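Local coordinates for protein tryptophan halogenase superfamily (Brevundimonas sp. BAL3, PDB 6FRL) that probably uses reduced flavin to halogenate aromatic substrates, with bromination preferred over chlorination, at residues Leu379-Phe382 with Asn383-Ala387. Sequence-based numbering, arbitrary orientation.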
loop_
_atom_site.group_PDB
_atom_site.type_symbol
_atom_site.label_atom_id
_atom_site.label_comp_id
_atom_site.label_asym_id
_atom_site.label_seq_id
_atom_site.Cartn_x
_atom_site.Cartn_y
_atom_site.Cartn_z
ATOM N N LEU B 379 -14.979 9.236 -12.205
ATOM C CA LEU B 379 -15.230 10.305 -11.231
ATOM C C LEU B 379 -15.246 9.726 -9.800
ATOM O O LEU B 379 -14.606 10.271 -8.886
ATOM C CB LEU B 379 -16.530 11.039 -11.518
ATOM C CG LEU B 379 -16.437 12.133 -12.582
ATOM C CD1 LEU B 379 -16.064 11.583 -13.945
ATOM C CD2 LEU B 379 -17.786 12.856 -12.678
ATOM N N ASP B 380 -15.959 8.612 -9.618
ATOM C CA ASP B 380 -16.145 8.038 -8.281
ATOM C C ASP B 380 -14.813 7.654 -7.643
ATOM O O ASP B 380 -14.565 8.010 -6.499
ATOM C CB ASP B 380 -17.097 6.839 -8.302
ATOM C CG ASP B 380 -18.564 7.237 -8.524
ATOM O OD1 ASP B 380 -18.939 8.445 -8.523
ATOM O OD2 ASP B 380 -19.357 6.312 -8.708
ATOM N N GLU B 381 -13.960 6.955 -8.383
ATOM C CA GLU B 381 -12.624 6.616 -7.894
ATOM C C GLU B 381 -11.776 7.861 -7.571
ATOM O O GLU B 381 -11.184 7.927 -6.520
ATOM C CB GLU B 381 -11.890 5.709 -8.906
ATOM C CG GLU B 381 -10.506 5.204 -8.480
ATOM C CD GLU B 381 -10.515 4.324 -7.218
ATOM O OE1 GLU B 381 -9.408 4.182 -6.634
ATOM O OE2 GLU B 381 -11.613 3.847 -6.782
ATOM N N PHE B 382 -11.724 8.838 -8.480
ATOM C CA PHE B 382 -10.993 10.097 -8.245
ATOM C C PHE B 382 -11.514 10.768 -6.988
ATOM O O PHE B 382 -10.734 11.189 -6.142
ATOM C CB PHE B 382 -11.110 11.043 -9.447
ATOM C CG PHE B 382 -10.264 12.305 -9.351
ATOM C CD1 PHE B 382 -10.656 13.382 -8.555
ATOM C CD2 PHE B 382 -9.119 12.450 -10.121
ATOM C CE1 PHE B 382 -9.881 14.540 -8.488
ATOM C CE2 PHE B 382 -8.344 13.617 -10.056
ATOM C CZ PHE B 382 -8.726 14.660 -9.239
ATOM N N ASN B 383 -12.825 10.846 -6.856
ATOM C CA ASN B 383 -13.443 11.524 -5.706
ATOM C C ASN B 383 -13.164 10.805 -4.420
ATOM O O ASN B 383 -12.864 11.457 -3.400
ATOM C CB ASN B 383 -14.952 11.765 -5.918
ATOM C CG ASN B 383 -15.218 12.892 -6.908
ATOM O OD1 ASN B 383 -14.428 13.840 -7.003
ATOM N ND2 ASN B 383 -16.333 12.795 -7.662
ATOM N N ASP B 384 -13.183 9.473 -4.486
ATOM C CA ASP B 384 -12.907 8.635 -3.319
ATOM C C ASP B 384 -11.443 8.729 -2.850
ATOM O O ASP B 384 -11.175 8.921 -1.668
ATOM C CB ASP B 384 -13.323 7.171 -3.571
ATOM C CG ASP B 384 -13.303 6.342 -2.284
ATOM O OD1 ASP B 384 -14.095 6.617 -1.358
ATOM O OD2 ASP B 384 -12.458 5.439 -2.184
ATOM N N GLN B 385 -10.499 8.610 -3.775
ATOM C CA GLN B 385 -9.078 8.733 -3.426
ATOM C C GLN B 385 -8.824 10.101 -2.778
ATOM O O GLN B 385 -8.254 10.180 -1.691
ATOM C CB GLN B 385 -8.164 8.546 -4.662
ATOM C CG GLN B 385 -8.173 7.167 -5.294
ATOM C CD GLN B 385 -7.183 7.004 -6.462
ATOM O OE1 GLN B 385 -6.243 7.793 -6.649
ATOM N NE2 GLN B 385 -7.396 5.949 -7.263
ATOM N N THR B 386 -9.262 11.168 -3.452
ATOM C CA THR B 386 -9.032 12.557 -2.999
ATOM C C THR B 386 -9.550 12.818 -1.575
ATOM O O THR B 386 -8.849 13.393 -0.731
ATOM C CB THR B 386 -9.664 13.569 -3.998
ATOM O OG1 THR B 386 -9.218 13.291 -5.344
ATOM C CG2 THR B 386 -9.312 15.007 -3.622
ATOM N N ALA B 387 -10.775 12.378 -1.319
ATOM C CA ALA B 387 -11.419 12.497 0.001
ATOM C C ALA B 387 -10.591 11.774 1.082
ATOM O O ALA B 387 -10.259 12.390 2.090
ATOM C CB ALA B 387 -12.842 11.926 -0.018
HETATM O O HOH W 1 -18.207 10.793 -7.260
#
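Gln385 reaches back one helical turn to Glu381, its NE2 donating to OE1 over 2.8 Å in a nearly straight bond. Glu381 OE1 lies in the plane of the Gln385 amide and is met on its anti side, from slightly out of the carboxylate plane, the two planar groups being turned 76° apart. Glu381 comes within range by bending: CG stands anti to the backbone N (chi1 -176°), and a turn at chi2 (62°) swings the carboxylate toward Gln385 CG, 3.5 Å from OE1. The other amide atom, Gln385 OE1, accepts from Arg364, so the glutamine links the carboxylate to helix 354-367. An alanine in place of Gln385 would probably leave Glu381 OE1 without this donor and its carboxylate freer to turn, while Arg364 would lose an acceptor.

Packing is closest around Phe382 and Thr386. Phe382 O is gripped twice, by Thr386 N at 3.1 Å and by Thr386 OG1 at 2.7 Å, from opposite faces of the carbonyl plane. The same hydroxyl oxygen lies 3.4 Å from Phe382 CE1, and the ring meets Trp333 edge-to-face. Along the more open flank, by contrast, the side chains of Asp380 and Asn383 are joined through a water, which donates to Asp380 OD1 and accepts from Asn383 ND2, both at 2.8 Å. Gln376 also binds Asp380 OD1, and the backbone N of Trp333 holds Asn383 OD1.

Beneath these side chains run regular i to i+4 backbone bonds, such as Asn383 N to Leu379 O, and the whole is typical of an amphipathic alpha-helix, here the early turns of helix 376-402 in a flavin-dependent halogenase.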